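Local coordinates for protein chitooligosaccharide oxidase (Gibberella zeae, PDB 6Y0R) that oxidises the C1 hydroxyl of chitooligosaccharides to the lactone with a bicovalently bound FAD, passing the electrons to molecular oxygen to give hydrogen peroxide, at residues W46-T51 and L112-S117; N54-F59 and A415-D420; C197-T200 and L205-G208; I233-I238 and V316-G321; L251-E256 and V297-G302. One frame throughout, in Å; residues are numbered along the deposited sequence.

Contact 1. Residues W46-T51 and L112-S117; sequences WKEDGT and LDRMYS
Arg114 grips the carboxylate of Asp49 end-on with both terminal nitrogens, one to each oxygen. NH2 of Arg114 donates to OD1 of Asp49 at 2.9 Å in a nearly straight bond (165°), whereas NH1 reaches Asp49 OD2 at 3.2 Å along a more bent path. The two planes are turned 50° apart, so the fork is twisted, and OD1 is met on its syn side but out of the carboxylate plane. Glu48 adds a long salt bridge, its OE2 lying 3.8 Å from Arg114 NH1 well off the guanidinium plane, where charge alone acts. In the second shell, Arg114 NH2 also donates to OD1 of its neighbour Asp113 at 2.8 Å, on a syn lone pair, which helps fix the rotation of the guanidinium. A water bonded to Asp49 OD1 and Asp113 OD2 bridges the two acids; Arg114 and, beyond it, Arg133 on Asp113 probably offset their like charges. The arginine springs from a type I turn, Leu112 to Met115, whose first residue touches FAD. This salt-bridge network thus joins the C-terminal part of helix 44-50 to the loop between strands 108-111 and 118-120, with Asp49 also resting on Ile64 of strand 63-65.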
# COMPACT_ATOMS: atom_id res chain seq x y z
N TRP A 46 -19.77 -8.32 14.72
CA TRP A 46 -19.10 -9.19 13.72
C TRP A 46 -19.20 -8.59 12.31
O TRP A 46 -18.19 -8.60 11.61
CB TRP A 46 -19.69 -10.60 13.75
CG TRP A 46 -18.99 -11.58 12.86
CD1 TRP A 46 -19.10 -11.72 11.50
CD2 TRP A 46 -18.07 -12.59 13.29
NE1 TRP A 46 -18.32 -12.75 11.07
CE2 TRP A 46 -17.64 -13.28 12.14
CE3 TRP A 46 -17.54 -12.96 14.54
CZ2 TRP A 46 -16.76 -14.36 12.21
CZ3 TRP A 46 -16.65 -14.02 14.59
CH2 TRP A 46 -16.26 -14.70 13.44
N LYS A 47 -20.37 -8.13 11.89
CA LYS A 47 -20.56 -7.49 10.56
C LYS A 47 -19.72 -6.21 10.49
O LYS A 47 -19.12 -5.97 9.43
CB LYS A 47 -22.04 -7.21 10.28
CG LYS A 47 -22.87 -8.48 10.17
CD LYS A 47 -24.05 -8.35 9.24
CE LYS A 47 -24.85 -9.64 9.17
NZ LYS A 47 -26.26 -9.41 9.58
N GLU A 48 -19.68 -5.43 11.56
CA GLU A 48 -18.91 -4.16 11.59
C GLU A 48 -17.40 -4.43 11.36
O GLU A 48 -16.77 -3.71 10.57
CB GLU A 48 -19.21 -3.48 12.93
CG GLU A 48 -18.48 -2.19 13.13
CD GLU A 48 -18.87 -1.45 14.39
OE1 GLU A 48 -19.60 -0.47 14.27
OE2 GLU A 48 -18.46 -1.88 15.49
N ASP A 49 -16.82 -5.44 12.02
CA ASP A 49 -15.37 -5.74 11.93
C ASP A 49 -15.08 -6.77 10.83
O ASP A 49 -13.90 -6.87 10.42
CB ASP A 49 -14.85 -6.24 13.28
CG ASP A 49 -15.06 -5.21 14.38
OD1 ASP A 49 -14.89 -4.01 14.08
OD2 ASP A 49 -15.34 -5.63 15.53
N GLY A 50 -16.08 -7.54 10.40
CA GLY A 50 -15.87 -8.79 9.66
C GLY A 50 -16.36 -8.72 8.24
O GLY A 50 -16.48 -9.79 7.61
N THR A 51 -16.64 -7.52 7.72
CA THR A 51 -17.04 -7.32 6.32
C THR A 51 -15.84 -6.75 5.57
O THR A 51 -15.44 -5.62 5.87
CB THR A 51 -18.25 -6.41 6.15
OG1 THR A 51 -19.31 -6.98 6.94
CG2 THR A 51 -18.67 -6.33 4.71
N LEU A 112 -7.58 -4.47 14.84
CA LEU A 112 -6.74 -3.49 15.59
C LEU A 112 -7.31 -2.06 15.53
O LEU A 112 -6.67 -1.18 16.09
CB LEU A 112 -5.30 -3.50 15.07
CG LEU A 112 -4.57 -4.84 15.21
CD1 LEU A 112 -3.26 -4.85 14.46
CD2 LEU A 112 -4.36 -5.17 16.69
N ASP A 113 -8.42 -1.82 14.85
CA ASP A 113 -8.85 -0.42 14.58
C ASP A 113 -9.43 0.26 15.84
O ASP A 113 -9.69 1.47 15.73
CB ASP A 113 -9.79 -0.27 13.38
CG ASP A 113 -11.21 -0.80 13.50
OD1 ASP A 113 -11.60 -1.23 14.62
OD2 ASP A 113 -11.91 -0.83 12.45
N ARG A 114 -9.52 -0.42 17.00
CA ARG A 114 -9.83 0.29 18.28
C ARG A 114 -8.57 0.97 18.82
O ARG A 114 -8.67 1.79 19.77
CB ARG A 114 -10.41 -0.67 19.32
CG ARG A 114 -11.59 -1.50 18.89
CD ARG A 114 -12.76 -0.76 18.28
NE ARG A 114 -13.97 -1.56 18.28
CZ ARG A 114 -14.34 -2.36 17.29
NH1 ARG A 114 -15.45 -3.07 17.39
NH2 ARG A 114 -13.61 -2.46 16.18
N MET A 115 -7.39 0.60 18.33
CA MET A 115 -6.10 1.12 18.81
C MET A 115 -5.52 2.05 17.74
O MET A 115 -4.89 1.57 16.78
CB MET A 115 -5.18 -0.04 19.17
CG MET A 115 -5.57 -0.68 20.48
SD MET A 115 -4.39 -2.01 20.90
CE MET A 115 -4.99 -3.19 19.72
N TYR A 116 -5.72 3.37 17.91
CA TYR A 116 -5.43 4.35 16.83
C TYR A 116 -4.65 5.53 17.42
O TYR A 116 -4.64 6.60 16.81
CB TYR A 116 -6.72 4.73 16.10
CG TYR A 116 -7.85 5.25 16.96
CD1 TYR A 116 -7.85 6.55 17.43
CD2 TYR A 116 -8.94 4.45 17.23
CE1 TYR A 116 -8.88 7.03 18.21
CE2 TYR A 116 -9.99 4.91 18.02
CZ TYR A 116 -9.96 6.20 18.50
OH TYR A 116 -11.02 6.64 19.24
N SER A 117 -3.92 5.31 18.51
CA SER A 117 -3.12 6.35 19.19
C SER A 117 -2.03 6.88 18.26
O SER A 117 -1.31 6.06 17.64
CB SER A 117 -2.52 5.80 20.47
OG SER A 117 -1.60 6.73 20.99
O HOH W 1 -14.33 -1.96 12.53

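Contact 2. Residues N54-F59 and A415-D420; sequences NLRLPF and AQYPSD
Van der Waals contact between the aliphatic part of Arg56 and the root of the Tyr417 side chain carries this meeting: CD of Arg56 lies 3.5 Å from Tyr417 CB and 3.6 Å from Tyr417 CG. Arg56 runs out with CG anti to its own nitrogen (chi1 -168°) and stays extended to CD, then bends at chi3, which turns the guanidinium away from the phenol root, its plane 52° from that of the ring. Leu57 CG lies over one face of the guanidinium, and Pro418 CD over one face of the tyrosine ring. The contact is a surface junction of two loops, one following helix 44-50 and the other following strand 403-411. No hydrogen bond crosses between the two segments; within 54-59, Asn54 heads an Asx turn in which its OD1 accepts from Arg56 N at 3.0 Å, the donor standing above the amide plane, and a type I turn from Asn54 to Leu57 is closed by Leu57 N to Asn54 O. Polar ends are held elsewhere. Arg56 NE bonds to Phe339 O and NH1 to Ser450 OG, while Tyr417 OH bonds to Asp409 OD2.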
# COMPACT_ATOMS: atom_id res chain seq x y z
N ASN A 54 -13.20 -5.22 0.14
CA ASN A 54 -13.50 -5.64 -1.24
C ASN A 54 -14.70 -6.61 -1.22
O ASN A 54 -14.57 -7.70 -0.69
CB ASN A 54 -12.33 -6.31 -1.96
CG ASN A 54 -12.54 -6.49 -3.45
OD1 ASN A 54 -13.66 -6.30 -3.97
ND2 ASN A 54 -11.46 -6.77 -4.17
N LEU A 55 -15.84 -6.16 -1.74
CA LEU A 55 -17.10 -6.97 -1.80
C LEU A 55 -16.91 -8.20 -2.68
O LEU A 55 -17.68 -9.20 -2.54
CB LEU A 55 -18.21 -6.05 -2.31
CG LEU A 55 -18.50 -4.86 -1.39
CD1 LEU A 55 -19.52 -3.90 -1.99
CD2 LEU A 55 -18.96 -5.35 -0.03
N ARG A 56 -15.90 -8.21 -3.55
CA ARG A 56 -15.59 -9.41 -4.35
C ARG A 56 -15.02 -10.55 -3.48
O ARG A 56 -15.09 -11.72 -3.93
CB ARG A 56 -14.60 -9.07 -5.47
CG ARG A 56 -14.45 -10.16 -6.51
CD ARG A 56 -13.54 -9.74 -7.62
NE ARG A 56 -12.12 -9.63 -7.20
CZ ARG A 56 -11.28 -10.64 -7.11
NH1 ARG A 56 -10.02 -10.41 -6.77
NH2 ARG A 56 -11.69 -11.89 -7.31
N LEU A 57 -14.44 -10.25 -2.32
CA LEU A 57 -13.66 -11.22 -1.50
C LEU A 57 -14.00 -11.10 -0.02
O LEU A 57 -13.17 -10.82 0.87
CB LEU A 57 -12.18 -10.99 -1.78
CG LEU A 57 -11.70 -11.38 -3.17
CD1 LEU A 57 -10.23 -10.99 -3.35
CD2 LEU A 57 -11.84 -12.86 -3.43
N PRO A 58 -15.27 -11.46 0.32
CA PRO A 58 -15.63 -11.65 1.72
C PRO A 58 -15.07 -12.96 2.27
O PRO A 58 -14.89 -13.94 1.51
CB PRO A 58 -17.18 -11.73 1.63
CG PRO A 58 -17.39 -12.40 0.32
CD PRO A 58 -16.36 -11.77 -0.62
N PHE A 59 -14.75 -12.96 3.56
CA PHE A 59 -14.25 -14.15 4.29
C PHE A 59 -14.88 -14.15 5.68
O PHE A 59 -15.31 -13.10 6.18
CB PHE A 59 -12.72 -14.22 4.33
CG PHE A 59 -12.07 -14.44 3.00
CD1 PHE A 59 -12.21 -15.65 2.32
CD2 PHE A 59 -11.31 -13.45 2.38
CE1 PHE A 59 -11.67 -15.85 1.07
CE2 PHE A 59 -10.77 -13.66 1.12
CZ PHE A 59 -10.92 -14.86 0.47
N ALA A 415 -23.31 -5.91 -8.26
CA ALA A 415 -22.93 -6.76 -9.40
C ALA A 415 -21.97 -7.84 -8.92
O ALA A 415 -21.33 -7.65 -7.86
CB ALA A 415 -22.34 -5.92 -10.51
N GLN A 416 -21.89 -8.95 -9.65
CA GLN A 416 -20.82 -9.95 -9.50
C GLN A 416 -19.71 -9.57 -10.49
O GLN A 416 -19.99 -9.22 -11.65
CB GLN A 416 -21.33 -11.38 -9.68
CG GLN A 416 -22.08 -11.88 -8.45
CD GLN A 416 -22.56 -13.30 -8.58
OE1 GLN A 416 -22.93 -13.76 -9.66
NE2 GLN A 416 -22.58 -14.01 -7.46
N TYR A 417 -18.47 -9.60 -10.02
CA TYR A 417 -17.29 -9.31 -10.86
C TYR A 417 -17.17 -10.38 -11.95
O TYR A 417 -17.08 -11.57 -11.68
CB TYR A 417 -16.03 -9.21 -9.99
CG TYR A 417 -14.88 -8.73 -10.83
CD1 TYR A 417 -14.73 -7.37 -11.07
CD2 TYR A 417 -14.00 -9.61 -11.44
CE1 TYR A 417 -13.74 -6.91 -11.92
CE2 TYR A 417 -12.97 -9.15 -12.24
CZ TYR A 417 -12.84 -7.79 -12.47
OH TYR A 417 -11.83 -7.38 -13.30
N PRO A 418 -17.15 -10.02 -13.26
CA PRO A 418 -17.10 -11.06 -14.30
C PRO A 418 -15.68 -11.58 -14.57
O PRO A 418 -14.75 -10.80 -14.48
CB PRO A 418 -17.65 -10.31 -15.51
CG PRO A 418 -17.20 -8.88 -15.30
CD PRO A 418 -17.20 -8.66 -13.79
N SER A 419 -15.53 -12.85 -14.93
CA SER A 419 -14.19 -13.49 -15.05
C SER A 419 -13.42 -12.93 -16.26
O SER A 419 -12.16 -12.97 -16.21
CB SER A 419 -14.28 -15.00 -15.06
OG SER A 419 -15.32 -15.44 -15.92
N ASP A 420 -14.08 -12.36 -17.28
CA ASP A 420 -13.35 -11.71 -18.40
C ASP A 420 -12.57 -10.49 -17.88
O ASP A 420 -11.60 -10.14 -18.54
CB ASP A 420 -14.22 -11.35 -19.62
CG ASP A 420 -15.34 -10.35 -19.38
OD1 ASP A 420 -15.51 -9.89 -18.25
OD2 ASP A 420 -16.08 -10.09 -20.35

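Contact 3. Residues C197-T200 and L205-G208; sequences CSKT and LFWG
Phe206 of helix 203-212 packs against the chain that leaves strand 194-197, within a strand-loop-helix connection of the PCMH-type FAD-binding domain. The tight part lies along the backbone of Ser198. Its CA sits over one face of the phenylalanine ring in a CH-pi contact, 3.8 Å from the centroid and 18° off the normal, and its carbonyl O comes within 3.3 Å of Phe206 CB. Phe206 CG stands anti to the backbone nitrogen (chi1 -171°), which carries the ring out toward the loop. Cys197 approaches instead from the rim: SG lies near the ring plane, 3.8 Å from Phe206 CD1, in a sulfur-aromatic contact. The same sulfur touches CG of Leu205 at 4.0 Å, and Leu205 in turn reaches Val187 of strand 182-188 and Tyr476 of helix 466-476; this side is buried.

Toward solvent the fit is looser. Lys199 is exposed and its CB points away from the helix; only the start of its bent chain comes near, with CG 4.1 Å from Phe206 CE2, although its backbone N also lies close to the ring at CD2. The side chain of Ser198 likewise turns outward, where it shapes the loop as an ST turn: Thr200 N donates to Ser198 OG at 3.0 Å with an angle of 156° at the hydrogen.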
# COMPACT_ATOMS: atom_id res chain seq x y z
N CYS A 197 12.04 -3.99 18.12
CA CYS A 197 13.05 -4.10 17.08
C CYS A 197 13.33 -2.73 16.44
O CYS A 197 12.49 -1.81 16.55
CB CYS A 197 12.68 -5.20 16.09
SG CYS A 197 11.21 -4.82 15.08
N SER A 198 14.50 -2.64 15.84
CA SER A 198 15.10 -1.42 15.29
C SER A 198 16.29 -1.83 14.44
O SER A 198 16.56 -3.03 14.35
CB SER A 198 15.50 -0.48 16.40
OG SER A 198 16.65 -1.00 17.05
N LYS A 199 16.97 -0.88 13.83
CA LYS A 199 18.24 -1.15 13.11
C LYS A 199 19.23 -1.79 14.10
O LYS A 199 20.14 -2.47 13.59
CB LYS A 199 18.79 0.12 12.46
CG LYS A 199 18.14 0.47 11.12
CD LYS A 199 18.29 1.93 10.75
CE LYS A 199 17.06 2.75 11.07
NZ LYS A 199 17.37 4.00 11.81
N THR A 200 19.08 -1.62 15.41
CA THR A 200 20.14 -2.00 16.39
C THR A 200 19.67 -3.08 17.37
O THR A 200 20.47 -3.53 18.20
CB THR A 200 20.68 -0.78 17.16
OG1 THR A 200 19.62 -0.33 18.00
CG2 THR A 200 21.20 0.29 16.23
N LEU A 205 14.29 -8.98 12.37
CA LEU A 205 12.83 -8.79 12.47
C LEU A 205 12.51 -7.40 11.90
O LEU A 205 11.54 -7.27 11.16
CB LEU A 205 12.36 -8.87 13.91
CG LEU A 205 10.87 -8.67 14.17
CD1 LEU A 205 10.01 -9.73 13.46
CD2 LEU A 205 10.60 -8.71 15.64
N PHE A 206 13.30 -6.39 12.25
CA PHE A 206 13.02 -5.00 11.80
C PHE A 206 13.15 -4.91 10.28
O PHE A 206 12.35 -4.19 9.64
CB PHE A 206 13.95 -4.02 12.50
CG PHE A 206 13.58 -2.59 12.24
CD1 PHE A 206 12.37 -2.10 12.69
CD2 PHE A 206 14.45 -1.75 11.56
CE1 PHE A 206 12.02 -0.79 12.43
CE2 PHE A 206 14.10 -0.42 11.33
CZ PHE A 206 12.90 0.06 11.79
N TRP A 207 14.15 -5.58 9.71
CA TRP A 207 14.30 -5.73 8.24
C TRP A 207 13.01 -6.35 7.67
O TRP A 207 12.54 -5.83 6.63
CB TRP A 207 15.54 -6.56 7.93
CG TRP A 207 15.82 -6.73 6.48
CD1 TRP A 207 16.51 -5.91 5.65
CD2 TRP A 207 15.42 -7.85 5.68
NE1 TRP A 207 16.56 -6.44 4.40
CE2 TRP A 207 15.90 -7.63 4.39
CE3 TRP A 207 14.72 -9.03 5.98
CZ2 TRP A 207 15.67 -8.53 3.34
CZ3 TRP A 207 14.53 -9.94 4.95
CH2 TRP A 207 14.98 -9.67 3.67
N GLY A 208 12.55 -7.50 8.19
CA GLY A 208 11.39 -8.18 7.60
C GLY A 208 10.14 -7.36 7.69
O GLY A 208 9.29 -7.46 6.77

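Contact 4. Residues I233-I238 and V316-G321; sequences ITYFDI and VTHFAG
A face-to-face aromatic stack ties strand 233-239, next to the edge of the large antiparallel sheet, to helix 312-320. The rings of Tyr235 and His318 lie almost parallel, with planes 8° apart and centroids separated by 3.5 Å. The imidazole spreads across the phenol: CD2 of His318 stands over the centre of the tyrosine ring, NE2 comes within 3.3 Å of Tyr235 CD1, and ND1 lies near Tyr235 CZ. Tyr235 reaches this position with CG between its backbone nitrogen and carbonyl carbon (chi1 62°). Beside the stack, at the root of the tyrosine, CZ of Phe319 meets Tyr235 CB at 4.0 Å. The imidazole turns its CD2 edge onto the centre of the Phe319 face, while its own face is stacked on Tyr235.

A water at the imidazole edge, in its plane, links it to Asp237. It donates to Asp237 OD2 at 2.8 Å and lies 3.2 Å from His318 NE2 in a hydrogen bond whose direction is open. Tyr235 also touches Thr308 and Val310 of strand 305-310, while the side chain of Phe319 is about 8 Å from the FAD. Gly321 follows the helix with positive phi. The arrangement is a face-to-face stack joining a sheet strand to a helix.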
# COMPACT_ATOMS: atom_id res chain seq x y z
N ILE A 233 2.88 23.41 -0.59
CA ILE A 233 3.01 22.18 -1.40
C ILE A 233 1.96 22.34 -2.48
O ILE A 233 0.83 22.72 -2.18
CB ILE A 233 2.89 20.88 -0.57
CG1 ILE A 233 2.96 19.68 -1.51
CG2 ILE A 233 1.65 20.81 0.30
CD1 ILE A 233 3.43 18.42 -0.85
N THR A 234 2.35 22.14 -3.71
CA THR A 234 1.52 22.44 -4.88
C THR A 234 1.05 21.13 -5.51
O THR A 234 1.88 20.43 -6.08
CB THR A 234 2.30 23.32 -5.86
OG1 THR A 234 2.72 24.49 -5.16
CG2 THR A 234 1.48 23.69 -7.06
N TYR A 235 -0.25 20.93 -5.59
CA TYR A 235 -0.82 19.81 -6.38
C TYR A 235 -1.02 20.33 -7.78
O TYR A 235 -1.21 21.55 -7.99
CB TYR A 235 -2.06 19.21 -5.76
CG TYR A 235 -3.25 20.11 -5.61
CD1 TYR A 235 -4.10 20.32 -6.68
CD2 TYR A 235 -3.58 20.60 -4.36
CE1 TYR A 235 -5.26 21.06 -6.51
CE2 TYR A 235 -4.74 21.35 -4.19
CZ TYR A 235 -5.55 21.61 -5.28
OH TYR A 235 -6.71 22.36 -5.14
N PHE A 236 -0.93 19.44 -8.75
CA PHE A 236 -1.03 19.86 -10.15
C PHE A 236 -1.61 18.74 -10.99
O PHE A 236 -1.61 17.58 -10.61
CB PHE A 236 0.31 20.32 -10.71
CG PHE A 236 1.40 19.28 -10.75
CD1 PHE A 236 2.25 19.07 -9.68
CD2 PHE A 236 1.56 18.48 -11.89
CE1 PHE A 236 3.24 18.11 -9.73
CE2 PHE A 236 2.56 17.52 -11.94
CZ PHE A 236 3.39 17.33 -10.85
N ASP A 237 -2.14 19.15 -12.14
CA ASP A 237 -2.75 18.26 -13.13
C ASP A 237 -2.42 18.78 -14.52
O ASP A 237 -2.34 20.01 -14.71
CB ASP A 237 -4.26 18.16 -12.90
CG ASP A 237 -4.60 17.49 -11.57
OD1 ASP A 237 -4.58 16.22 -11.50
OD2 ASP A 237 -4.77 18.25 -10.57
N ILE A 238 -2.25 17.85 -15.44
CA ILE A 238 -2.07 18.15 -16.88
C ILE A 238 -3.05 17.30 -17.66
O ILE A 238 -2.90 16.07 -17.70
CB ILE A 238 -0.63 17.93 -17.38
CG1 ILE A 238 0.41 18.52 -16.44
CG2 ILE A 238 -0.51 18.53 -18.76
CD1 ILE A 238 1.82 18.27 -16.84
N VAL A 316 -3.49 16.73 1.86
CA VAL A 316 -4.14 15.48 2.33
C VAL A 316 -5.65 15.56 2.09
O VAL A 316 -6.27 14.59 1.62
CB VAL A 316 -3.84 15.24 3.81
CG1 VAL A 316 -4.69 14.12 4.41
CG2 VAL A 316 -2.36 15.05 4.02
N THR A 317 -6.25 16.71 2.35
CA THR A 317 -7.70 16.86 2.22
C THR A 317 -8.04 16.79 0.73
O THR A 317 -9.05 16.19 0.38
CB THR A 317 -8.12 18.10 3.03
OG1 THR A 317 -7.50 19.26 2.49
CG2 THR A 317 -7.80 17.95 4.48
N HIS A 318 -7.27 17.45 -0.12
CA HIS A 318 -7.55 17.54 -1.57
C HIS A 318 -7.59 16.13 -2.15
O HIS A 318 -8.52 15.80 -2.87
CB HIS A 318 -6.51 18.39 -2.28
CG HIS A 318 -6.58 18.26 -3.76
ND1 HIS A 318 -7.65 18.77 -4.48
CD2 HIS A 318 -5.73 17.70 -4.66
CE1 HIS A 318 -7.45 18.54 -5.77
NE2 HIS A 318 -6.27 17.90 -5.91
N PHE A 319 -6.60 15.31 -1.82
CA PHE A 319 -6.48 13.95 -2.42
C PHE A 319 -7.41 12.94 -1.74
O PHE A 319 -7.53 11.82 -2.28
CB PHE A 319 -5.03 13.49 -2.43
CG PHE A 319 -4.17 14.10 -3.51
CD1 PHE A 319 -4.45 13.84 -4.84
CD2 PHE A 319 -3.12 14.93 -3.21
CE1 PHE A 319 -3.69 14.42 -5.85
CE2 PHE A 319 -2.34 15.49 -4.21
CZ PHE A 319 -2.63 15.23 -5.54
N ALA A 320 -8.05 13.27 -0.63
CA ALA A 320 -9.02 12.37 0.03
C ALA A 320 -10.27 12.28 -0.85
O ALA A 320 -10.90 11.21 -0.86
CB ALA A 320 -9.35 12.83 1.43
N GLY A 321 -10.57 13.37 -1.54
CA GLY A 321 -11.78 13.47 -2.38
C GLY A 321 -12.87 14.23 -1.65
O GLY A 321 -12.92 14.18 -0.41
O HOH W 2 -4.17 16.93 -8.15

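Contact 5. Residues L251-E256 and V297-G302; sequences LYDFQE and VQKFGG
The ring of Phe300 points its edge at helix 247-260: the backbone N of Phe254 lies close to the ring plane, 4.3 Å from Phe300 CE1, and CZ of Phe300 meets Phe254 CB at the same distance. Asp253 CB comes to CE1 obliquely. A further ring, that of Trp242, meets Phe300 edge-to-face.

Beside the rings, Asp253 and Lys299 cross at about a right angle; the carboxylate meets the aliphatic part of the lysine, not its amino group. OD2 of Asp253 lies 3.8 Å from Lys299 CB. The lysine chain bends at chi2 (-66°) and runs past the carboxylate, leaving its NZ 4.8 Å from Asp253 OD1, too far for a direct salt bridge. Two waters fill in. One donates to both Asp253 OD2, at 2.7 Å, and Lys299 O, so a carbonyl near the helix end is tied to the acid; the other donates to Asp253 OD1 and accepts a weak bond from Lys299 NZ. Asp253 OD1 is also bonded to Gln249 NE2, one turn earlier, which steadies the carboxylate.

The contact pairs helix 247-260 with the C-terminal end of helix 286-300, where Gly301 leaves the helix with positive phi. Phe254 continues inward onto Met267 and Met269 of strand 265-272 and onto Met376 and Ile378 of strand 371-378, so helix 247-260 lies against the seven-stranded antiparallel sheet.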
# COMPACT_ATOMS: atom_id res chain seq x y z
N LEU A 251 4.20 9.07 -23.23
CA LEU A 251 4.54 8.23 -22.03
C LEU A 251 6.05 8.10 -21.88
O LEU A 251 6.59 8.22 -20.77
CB LEU A 251 3.91 6.85 -22.17
CG LEU A 251 2.39 6.82 -22.16
CD1 LEU A 251 1.87 5.46 -22.62
CD2 LEU A 251 1.85 7.17 -20.80
N TYR A 252 6.75 7.93 -23.01
CA TYR A 252 8.21 7.80 -22.97
C TYR A 252 8.82 9.11 -22.47
O TYR A 252 9.70 9.10 -21.63
CB TYR A 252 8.76 7.42 -24.34
CG TYR A 252 10.25 7.19 -24.34
CD1 TYR A 252 10.77 5.99 -23.89
CD2 TYR A 252 11.13 8.15 -24.79
CE1 TYR A 252 12.14 5.77 -23.90
CE2 TYR A 252 12.50 7.96 -24.77
CZ TYR A 252 13.00 6.74 -24.37
OH TYR A 252 14.35 6.52 -24.35
N ASP A 253 8.32 10.25 -22.94
CA ASP A 253 8.84 11.57 -22.53
C ASP A 253 8.54 11.81 -21.06
O ASP A 253 9.40 12.32 -20.34
CB ASP A 253 8.25 12.69 -23.35
CG ASP A 253 8.76 12.74 -24.78
OD1 ASP A 253 9.84 12.12 -25.06
OD2 ASP A 253 8.05 13.37 -25.60
N PHE A 254 7.37 11.36 -20.60
CA PHE A 254 7.02 11.43 -19.17
C PHE A 254 8.06 10.65 -18.36
O PHE A 254 8.61 11.13 -17.36
CB PHE A 254 5.61 10.86 -18.99
CG PHE A 254 5.05 10.88 -17.59
CD1 PHE A 254 4.64 12.05 -16.99
CD2 PHE A 254 4.91 9.70 -16.88
CE1 PHE A 254 4.11 12.04 -15.71
CE2 PHE A 254 4.37 9.69 -15.60
CZ PHE A 254 3.99 10.87 -15.00
N GLN A 255 8.28 9.39 -18.72
CA GLN A 255 9.27 8.54 -18.04
C GLN A 255 10.66 9.21 -18.03
O GLN A 255 11.32 9.21 -16.98
CB GLN A 255 9.32 7.20 -18.75
CG GLN A 255 10.53 6.39 -18.36
CD GLN A 255 10.67 5.13 -19.18
OE1 GLN A 255 11.33 5.10 -20.24
NE2 GLN A 255 9.99 4.11 -18.76
N GLU A 256 11.14 9.67 -19.18
CA GLU A 256 12.52 10.25 -19.29
C GLU A 256 12.62 11.50 -18.43
O GLU A 256 13.70 11.71 -17.83
CB GLU A 256 12.85 10.56 -20.75
CG GLU A 256 12.97 9.30 -21.59
CD GLU A 256 13.93 8.28 -21.03
OE1 GLU A 256 13.49 7.20 -20.60
OE2 GLU A 256 15.14 8.56 -21.00
N VAL A 297 6.12 20.05 -20.32
CA VAL A 297 5.10 20.77 -21.13
C VAL A 297 5.61 20.92 -22.56
O VAL A 297 4.87 20.63 -23.53
CB VAL A 297 4.76 22.10 -20.46
CG1 VAL A 297 3.96 23.00 -21.36
CG2 VAL A 297 4.13 21.87 -19.10
N GLN A 298 6.87 21.34 -22.73
CA GLN A 298 7.47 21.54 -24.07
C GLN A 298 7.60 20.20 -24.80
O GLN A 298 7.46 20.17 -26.03
CB GLN A 298 8.79 22.30 -23.96
CG GLN A 298 8.58 23.79 -23.71
CD GLN A 298 9.51 24.66 -24.53
OE1 GLN A 298 9.98 24.27 -25.59
NE2 GLN A 298 9.80 25.85 -24.03
N LYS A 299 7.86 19.09 -24.11
CA LYS A 299 7.90 17.78 -24.79
C LYS A 299 6.53 17.47 -25.41
O LYS A 299 6.46 16.89 -26.49
CB LYS A 299 8.32 16.67 -23.80
CG LYS A 299 9.79 16.68 -23.41
CD LYS A 299 10.65 16.37 -24.61
CE LYS A 299 12.13 16.42 -24.33
NZ LYS A 299 12.87 15.76 -25.44
N PHE A 300 5.45 17.72 -24.67
CA PHE A 300 4.09 17.29 -25.08
C PHE A 300 3.51 18.20 -26.18
O PHE A 300 3.03 17.67 -27.20
CB PHE A 300 3.18 17.28 -23.86
CG PHE A 300 3.48 16.26 -22.79
CD1 PHE A 300 4.28 15.14 -23.02
CD2 PHE A 300 2.87 16.42 -21.56
CE1 PHE A 300 4.47 14.22 -21.99
CE2 PHE A 300 3.08 15.51 -20.54
CZ PHE A 300 3.85 14.39 -20.78
N GLY A 301 3.47 19.50 -25.94
CA GLY A 301 2.80 20.47 -26.82
C GLY A 301 1.31 20.58 -26.54
O GLY A 301 0.61 19.52 -26.34
N GLY A 302 0.82 21.81 -26.56
CA GLY A 302 -0.63 22.07 -26.49
C GLY A 302 -1.27 21.59 -25.20
O GLY A 302 -2.47 21.24 -25.25
O HOH W 3 5.68 13.85 -26.72
O HOH W 4 11.66 13.06 -26.92

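From the N terminus, helix 44-50 enters contact 1, which closes a loop of 60 residues onto the turn after strand 108-111. Before that loop closes, residues 54-59 open contact 2, whose partner comes only at 415-420; the two therefore cross. Contact 2 ties the FAD-binding part to the region of the seven-stranded sheet, and contacts 3, 4 and 5 all nest within its span. Contact 3 is a short closure in the FAD-binding part. Contact 4 joins strand 233-239 to helix 312-320 and encloses contact 5, which pairs two helices on that sheet; their nearest atoms are about 5 Å apart. Contacts 1 and 5 lie on opposite sides of the chain's centre.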